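Local coordinates for single-strand DNA-binding protein (Agrobacterium tumefaciens, PDB 3BTP) that binds single-stranded DNA, though not double-stranded, whatever its sequence, and mediates the nuclear uptake of single-stranded T-DNA copies during transformation, at residues L119-Q122 with F128-T131; G157-P162 with E304-S309. All coordinates share one frame; numbering follows the deposited sequence.

Contact 1 of 2, residues L119-Q122 with F128-T131; sequences LVRQ and FAGT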
ATOM      1  N   LEU A 119      -2.139   3.590  22.445  1.00 24.14           N
ATOM      2  CA  LEU A 119      -2.962   4.703  22.938  1.00 24.79           C
ATOM      3  C   LEU A 119      -2.158   5.970  22.898  1.00 23.67           C
ATOM      4  O   LEU A 119      -1.085   6.042  23.519  1.00 22.84           O
ATOM      5  CB  LEU A 119      -3.439   4.453  24.405  1.00 25.68           C
ATOM      6  CG  LEU A 119      -4.534   3.366  24.525  1.00 27.72           C
ATOM      7  CD1 LEU A 119      -5.101   3.404  25.955  1.00 29.70           C
ATOM      8  CD2 LEU A 119      -5.730   3.508  23.475  1.00 19.93           C
ATOM      9  N   VAL A 120      -2.628   6.957  22.136  1.00 23.63           N
ATOM     10  CA  VAL A 120      -1.873   8.214  22.044  1.00 24.57           C
ATOM     11  C   VAL A 120      -2.576   9.312  22.829  1.00 25.99           C
ATOM     12  O   VAL A 120      -3.794   9.424  22.795  1.00 25.48           O
ATOM     13  CB  VAL A 120      -1.625   8.700  20.579  1.00 25.85           C
ATOM     14  CG1 VAL A 120      -0.619   9.891  20.566  1.00 21.85           C
ATOM     15  CG2 VAL A 120      -1.135   7.532  19.683  1.00 22.00           C
ATOM     16  N   ARG A 121      -1.784  10.136  23.504  1.00 28.18           N
ATOM     17  CA  ARG A 121      -2.321  11.289  24.242  1.00 30.64           C
ATOM     18  C   ARG A 121      -1.550  12.558  23.972  1.00 31.20           C
ATOM     19  O   ARG A 121      -0.364  12.518  23.641  1.00 32.22           O
ATOM     20  CB  ARG A 121      -2.389  10.994  25.753  1.00 29.24           C
ATOM     21  CG  ARG A 121      -1.044  10.822  26.372  1.00 30.66           C
ATOM     22  CD  ARG A 121      -1.093   9.896  27.626  1.00 30.03           C
ATOM     23  NE  ARG A 121       0.258   9.804  28.212  1.00 34.45           N
ATOM     24  CZ  ARG A 121       1.109   8.774  28.068  1.00 36.17           C
ATOM     25  NH1 ARG A 121       0.786   7.691  27.332  1.00 35.83           N
ATOM     26  NH2 ARG A 121       2.311   8.842  28.622  1.00 32.54           N
ATOM     27  N   GLN A 122      -2.247  13.682  24.059  1.00 33.12           N
ATOM     28  CA  GLN A 122      -1.628  15.019  23.958  1.00 35.75           C
ATOM     29  C   GLN A 122      -1.026  15.444  25.313  1.00 36.52           C
ATOM     30  O   GLN A 122      -1.672  15.384  26.344  1.00 35.67           O
ATOM     31  CB  GLN A 122      -2.659  16.043  23.502  1.00 34.74           C
ATOM     32  CG  GLN A 122      -3.097  15.869  22.049  1.00 37.30           C
ATOM     33  CD  GLN A 122      -4.080  16.964  21.608  1.00 37.78           C
ATOM     34  OE1 GLN A 122      -5.159  17.083  22.161  1.00 38.63           O
ATOM     35  NE2 GLN A 122      -3.692  17.765  20.605  1.00 44.30           N
ATOM     36  N   PHE A 128       3.141  14.793  22.246  1.00 32.35           N
ATOM     37  CA  PHE A 128       2.314  13.594  22.351  1.00 30.83           C
ATOM     38  C   PHE A 128       3.082  12.515  23.058  1.00 29.95           C
ATOM     39  O   PHE A 128       4.302  12.511  23.036  1.00 28.05           O
ATOM     40  CB  PHE A 128       1.941  13.091  20.943  1.00 30.91           C
ATOM     41  CG  PHE A 128       1.297  14.137  20.083  1.00 31.14           C
ATOM     42  CD1 PHE A 128      -0.065  14.322  20.112  1.00 31.29           C
ATOM     43  CD2 PHE A 128       2.060  14.927  19.240  1.00 30.71           C
ATOM     44  CE1 PHE A 128      -0.655  15.312  19.303  1.00 33.73           C
ATOM     45  CE2 PHE A 128       1.494  15.900  18.457  1.00 33.37           C
ATOM     46  CZ  PHE A 128       0.125  16.109  18.489  1.00 31.15           C
ATOM     47  N   ALA A 129       2.351  11.579  23.659  1.00 28.99           N
ATOM     48  CA  ALA A 129       2.954  10.396  24.229  1.00 28.28           C
ATOM     49  C   ALA A 129       2.081   9.211  23.842  1.00 28.40           C
ATOM     50  O   ALA A 129       0.855   9.337  23.752  1.00 26.89           O
ATOM     51  CB  ALA A 129       3.086  10.499  25.753  1.00 27.44           C
ATOM     52  N   GLY A 130       2.718   8.064  23.615  1.00 28.40           N
ATOM     53  CA  GLY A 130       1.967   6.848  23.261  1.00 27.96           C
ATOM     54  C   GLY A 130       2.316   5.746  24.224  1.00 27.19           C
ATOM     55  O   GLY A 130       3.426   5.663  24.686  1.00 25.63           O
ATOM     56  N   THR A 131       1.353   4.893  24.521  1.00 27.54           N
ATOM     57  CA  THR A 131       1.674   3.609  25.146  1.00 27.88           C
ATOM     58  C   THR A 131       1.065   2.404  24.448  1.00 26.23           C
ATOM     59  O   THR A 131      -0.100   2.366  24.110  1.00 25.12           O
ATOM     60  CB  THR A 131       1.601   3.605  26.756  1.00 29.38           C
ATOM     61  OG1 THR A 131       0.982   2.424  27.260  1.00 31.45           O
ATOM     62  CG2 THR A 131       0.954   4.791  27.267  1.00 26.05           C
TER

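Contact 2 of 2, residues G157-P162 with E304-S309; sequences GNYYPP and EIKLKS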
ATOM      1  N   GLY A 157       1.537  -4.040   9.922  1.00 22.31           N
ATOM      2  CA  GLY A 157       2.195  -3.142  10.880  1.00 20.94           C
ATOM      3  C   GLY A 157       2.004  -1.647  10.614  1.00 20.07           C
ATOM      4  O   GLY A 157       2.687  -0.834  11.199  1.00 19.37           O
ATOM      5  N   ASN A 158       1.089  -1.307   9.698  1.00 20.24           N
ATOM      6  CA  ASN A 158       0.499   0.054   9.599  1.00 20.15           C
ATOM      7  C   ASN A 158      -0.439   0.226  10.773  1.00 19.74           C
ATOM      8  O   ASN A 158      -1.012  -0.769  11.255  1.00 21.11           O
ATOM      9  CB  ASN A 158      -0.312   0.242   8.332  1.00 16.58           C
ATOM     10  CG  ASN A 158       0.460  -0.128   7.069  1.00 18.59           C
ATOM     11  OD1 ASN A 158       1.650   0.149   6.911  1.00 12.53           O
ATOM     12  ND2 ASN A 158      -0.239  -0.777   6.161  1.00 19.32           N
ATOM     13  N   TYR A 159      -0.577   1.461  11.234  1.00 17.67           N
ATOM     14  CA  TYR A 159      -1.448   1.790  12.358  1.00 16.11           C
ATOM     15  C   TYR A 159      -2.530   2.798  11.915  1.00 17.49           C
ATOM     16  O   TYR A 159      -2.244   3.904  11.393  1.00 17.22           O
ATOM     17  CB  TYR A 159      -0.609   2.291  13.594  1.00 15.31           C
ATOM     18  CG  TYR A 159       0.019   1.156  14.432  1.00 14.62           C
ATOM     19  CD1 TYR A 159      -0.651   0.588  15.479  1.00 13.62           C
ATOM     20  CD2 TYR A 159       1.249   0.630  14.118  1.00 16.62           C
ATOM     21  CE1 TYR A 159      -0.090  -0.453  16.248  1.00 14.52           C
ATOM     22  CE2 TYR A 159       1.827  -0.443  14.854  1.00 17.78           C
ATOM     23  CZ  TYR A 159       1.150  -0.967  15.926  1.00 17.19           C
ATOM     24  OH  TYR A 159       1.675  -2.023  16.650  1.00 16.85           O
ATOM     25  N   TYR A 160      -3.770   2.413  12.149  1.00 18.21           N
ATOM     26  CA  TYR A 160      -4.959   3.183  11.729  1.00 19.13           C
ATOM     27  C   TYR A 160      -5.633   3.764  12.929  1.00 19.59           C
ATOM     28  O   TYR A 160      -5.856   3.055  13.905  1.00 18.69           O
ATOM     29  CB  TYR A 160      -6.011   2.281  11.066  1.00 17.82           C
ATOM     30  CG  TYR A 160      -5.705   1.855   9.647  1.00 20.97           C
ATOM     31  CD1 TYR A 160      -6.373   2.450   8.576  1.00 20.86           C
ATOM     32  CD2 TYR A 160      -4.733   0.877   9.369  1.00 21.82           C
ATOM     33  CE1 TYR A 160      -6.122   2.063   7.288  1.00 22.04           C
ATOM     34  CE2 TYR A 160      -4.439   0.507   8.066  1.00 22.85           C
ATOM     35  CZ  TYR A 160      -5.150   1.103   7.021  1.00 22.76           C
ATOM     36  OH  TYR A 160      -4.949   0.723   5.705  1.00 17.55           O
ATOM     37  N   PRO A 161      -6.004   5.064  12.826  1.00 21.43           N
ATOM     38  CA  PRO A 161      -6.837   5.706  13.850  1.00 20.85           C
ATOM     39  C   PRO A 161      -8.255   5.312  13.538  1.00 20.80           C
ATOM     40  O   PRO A 161      -8.494   4.780  12.462  1.00 23.11           O
ATOM     41  CB  PRO A 161      -6.565   7.223  13.641  1.00 19.88           C
ATOM     42  CG  PRO A 161      -6.250   7.350  12.126  1.00 21.66           C
ATOM     43  CD  PRO A 161      -5.663   5.973  11.687  1.00 20.21           C
ATOM     44  N   PRO A 162      -9.205   5.551  14.472  1.00 20.63           N
ATOM     45  CA  PRO A 162     -10.494   4.883  14.501  1.00 20.18           C
ATOM     46  C   PRO A 162     -11.423   5.017  13.286  1.00 19.97           C
ATOM     47  O   PRO A 162     -11.938   3.997  12.891  1.00 19.34           O
ATOM     48  CB  PRO A 162     -11.149   5.448  15.802  1.00 19.42           C
ATOM     49  CG  PRO A 162      -9.962   5.797  16.640  1.00 19.83           C
ATOM     50  CD  PRO A 162      -9.041   6.412  15.661  1.00 20.66           C
ATOM     51  N   GLU A 304      10.571  -0.483  14.778  1.00 26.77           N
ATOM     52  CA  GLU A 304       9.668  -0.147  13.656  1.00 25.77           C
ATOM     53  C   GLU A 304       9.560   1.361  13.480  1.00 24.23           C
ATOM     54  O   GLU A 304       9.512   2.077  14.429  1.00 23.07           O
ATOM     55  CB  GLU A 304       8.303  -0.743  13.918  1.00 24.99           C
ATOM     56  CG  GLU A 304       8.259  -2.192  13.521  1.00 28.59           C
ATOM     57  CD  GLU A 304       6.953  -2.914  13.929  1.00 36.97           C
ATOM     58  OE1 GLU A 304       5.888  -2.266  14.235  1.00 34.14           O
ATOM     59  OE2 GLU A 304       7.018  -4.167  13.906  1.00 35.40           O
ATOM     60  N   ILE A 305       9.504   1.832  12.257  1.00 23.89           N
ATOM     61  CA  ILE A 305       9.294   3.247  12.016  1.00 22.89           C
ATOM     62  C   ILE A 305       8.068   3.399  11.169  1.00 21.99           C
ATOM     63  O   ILE A 305       8.003   2.812  10.117  1.00 22.71           O
ATOM     64  CB  ILE A 305      10.507   3.928  11.226  1.00 24.00           C
ATOM     65  CG1 ILE A 305      11.862   3.709  11.953  1.00 24.17           C
ATOM     66  CG2 ILE A 305      10.226   5.440  11.035  1.00 21.89           C
ATOM     67  CD1 ILE A 305      13.044   4.008  11.079  1.00 22.81           C
ATOM     68  N   LYS A 306       7.124   4.225  11.629  1.00 22.02           N
ATOM     69  CA  LYS A 306       5.925   4.631  10.911  1.00 22.58           C
ATOM     70  C   LYS A 306       5.999   6.077  10.503  1.00 23.43           C
ATOM     71  O   LYS A 306       6.392   6.968  11.275  1.00 22.79           O
ATOM     72  CB  LYS A 306       4.664   4.517  11.788  1.00 20.08           C
ATOM     73  CG  LYS A 306       4.726   3.342  12.683  1.00 18.66           C
ATOM     74  CD  LYS A 306       4.893   1.977  11.938  1.00 14.36           C
ATOM     75  CE  LYS A 306       5.032   0.851  13.020  1.00 18.12           C
ATOM     76  NZ  LYS A 306       5.005  -0.546  12.460  1.00 17.28           N
ATOM     77  N   LEU A 307       5.521   6.277   9.290  1.00 24.01           N
ATOM     78  CA  LEU A 307       5.495   7.586   8.647  1.00 23.86           C
ATOM     79  C   LEU A 307       4.010   7.896   8.333  1.00 22.03           C
ATOM     80  O   LEU A 307       3.300   7.111   7.691  1.00 21.96           O
ATOM     81  CB  LEU A 307       6.364   7.493   7.417  1.00 23.01           C
ATOM     82  CG  LEU A 307       7.875   7.726   7.442  1.00 27.19           C
ATOM     83  CD1 LEU A 307       8.516   7.975   8.758  1.00 22.41           C
ATOM     84  CD2 LEU A 307       8.566   6.644   6.728  1.00 28.69           C
ATOM     85  N   LYS A 308       3.563   9.022   8.845  1.00 20.86           N
ATOM     86  CA  LYS A 308       2.190   9.456   8.721  1.00 21.24           C
ATOM     87  C   LYS A 308       1.733   9.868   7.330  1.00 20.81           C
ATOM     88  O   LYS A 308       2.432  10.573   6.597  1.00 21.05           O
ATOM     89  CB  LYS A 308       1.960  10.640   9.624  1.00 21.06           C
ATOM     90  CG  LYS A 308       0.519  10.797   9.786  1.00 21.85           C
ATOM     91  CD  LYS A 308       0.146  11.746  10.876  1.00 30.53           C
ATOM     92  CE  LYS A 308      -0.535  12.929  10.255  1.00 34.66           C
ATOM     93  NZ  LYS A 308      -1.685  13.207  11.215  1.00 37.76           N
ATOM     94  N   SER A 309       0.542   9.433   7.013  1.00 18.98           N
ATOM     95  CA  SER A 309      -0.109   9.789   5.797  1.00 19.61           C
ATOM     96  C   SER A 309      -0.968  11.056   6.065  1.00 19.35           C
ATOM     97  O   SER A 309      -1.308  11.354   7.234  1.00 17.47           O
ATOM     98  CB  SER A 309      -0.923   8.543   5.352  1.00 19.46           C
ATOM     99  OG  SER A 309      -1.887   8.871   4.408  1.00 21.20           O
TER

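Contact 1 of 2, residues L119-Q122 with F128-T131
Phe128 lies beside Gln122, both side chains pointing the same way. Gln122 CG is 3.7 Å from Phe128 CE1, and the amide beyond it turns only 18° from the ring plane, the side chain being extended past CG. Phe128 CB also meets a branch of Val120, CG1, at 4.1 Å; with CG1 anti to the Val120 backbone N (chi1 -170°), that branch is the one turned to Phe128 CB. These three residues occupy one face of an antiparallel beta hairpin built from strands 117-124 and 127-132, and Phe274 of a second sheet packs on Val120 and Phe128 there. Ala129, next along, forms a hydrogen-bonded pair with Arg121: Arg121 N donates to Ala129 O at 2.8 Å, and Ala129 N returns a bond to Arg121 O at 2.9 Å. On the other face, the arginine side chain leaves its strand with CG wedged between backbone N and carbonyl carbon (chi1 66°), then runs extended to NE, which carries the guanidinium across the partner strand. Ala129 CB lies under one face of this group, offset toward its rim, with Arg121 NH2 3.4 Å from Ala129 CB. Gly130, opposite Val120 in a non-hydrogen-bonded pair, adds a CA-H...O contact to Leu119 O. Thr131 closes the segment with a second hydrogen-bonded pair, its N reaching Leu119 O at 2.9 Å and its O accepting from Leu119 N. Val120, by contrast, turns its backbone to Cys149 of strand 149-153, so strand 117-124 is bonded along both edges. Four backbone bonds thus fix the hairpin register; the Val120, Gln122 and Phe128 face is mostly apolar and partly covered by the second sheet, while the guanidinium packs on the Ala129 methyl without hydrogen-bonding across the strands.

Contact 2 of 2, residues G157-P162 with E304-S309
Lys306 NZ is gripped by three oxygens, two from this contact and one from nearby: Gly157 O at 2.7 Å, Glu304 OE1 at 2.6 Å, and Asp316 OD1, a second salt-bridge partner. The setting is the seam between two four-stranded antiparallel sheets, each with strand order 2-1-3-4, where backbone bonding of Tyr159 with Met314 joins their edge strands. Strand 304-308 belongs to one sheet; Gly157 lies in the loop leading into strand 159-160 of the other. The ammonium lies in the plane of the Gly157 carbonyl, on a lone pair, but it meets the Glu304 carboxylate from above its plane. Glu304 and Lys306, two positions apart on one strand, both point toward 157-162, and a bend at chi2 of Lys306 (-58°) sends the rest of its chain, extended, to the loop. Glu304 OE1 also salt-bridges Arg153, which in turn hydrogen-bonds Tyr159 OH; that hydroxyl bonds Asp115 O as well. The buried ammonium therefore has two carboxylates for company, an environment that would be expected to keep it protonated. Within the contact, the Tyr159 ring meets lysine with its edge, CE2 of Tyr159 lying 3.9 Å from Lys306 CE.

From the N terminus, the chain first makes contact 1, closing the short turn between strands 117-124 and 127-132. It then passes through helix 142-147 and strand 149-153, which pairs with strand 117-124, to reach strand 159-160 at the far edge of the same sheet. Contact 2 opens there and closes only after 141 further residues, among them helix 186-206 and strands 263-266 and 272-275 of the second sheet. The two contacts therefore follow one another in series, neither enclosing nor crossing the other. The centres of contact 1 and contact 2 are about 14 Å apart. Contact 1 pairs neighbouring strands within one sheet, whereas contact 2 ties that sheet to the next.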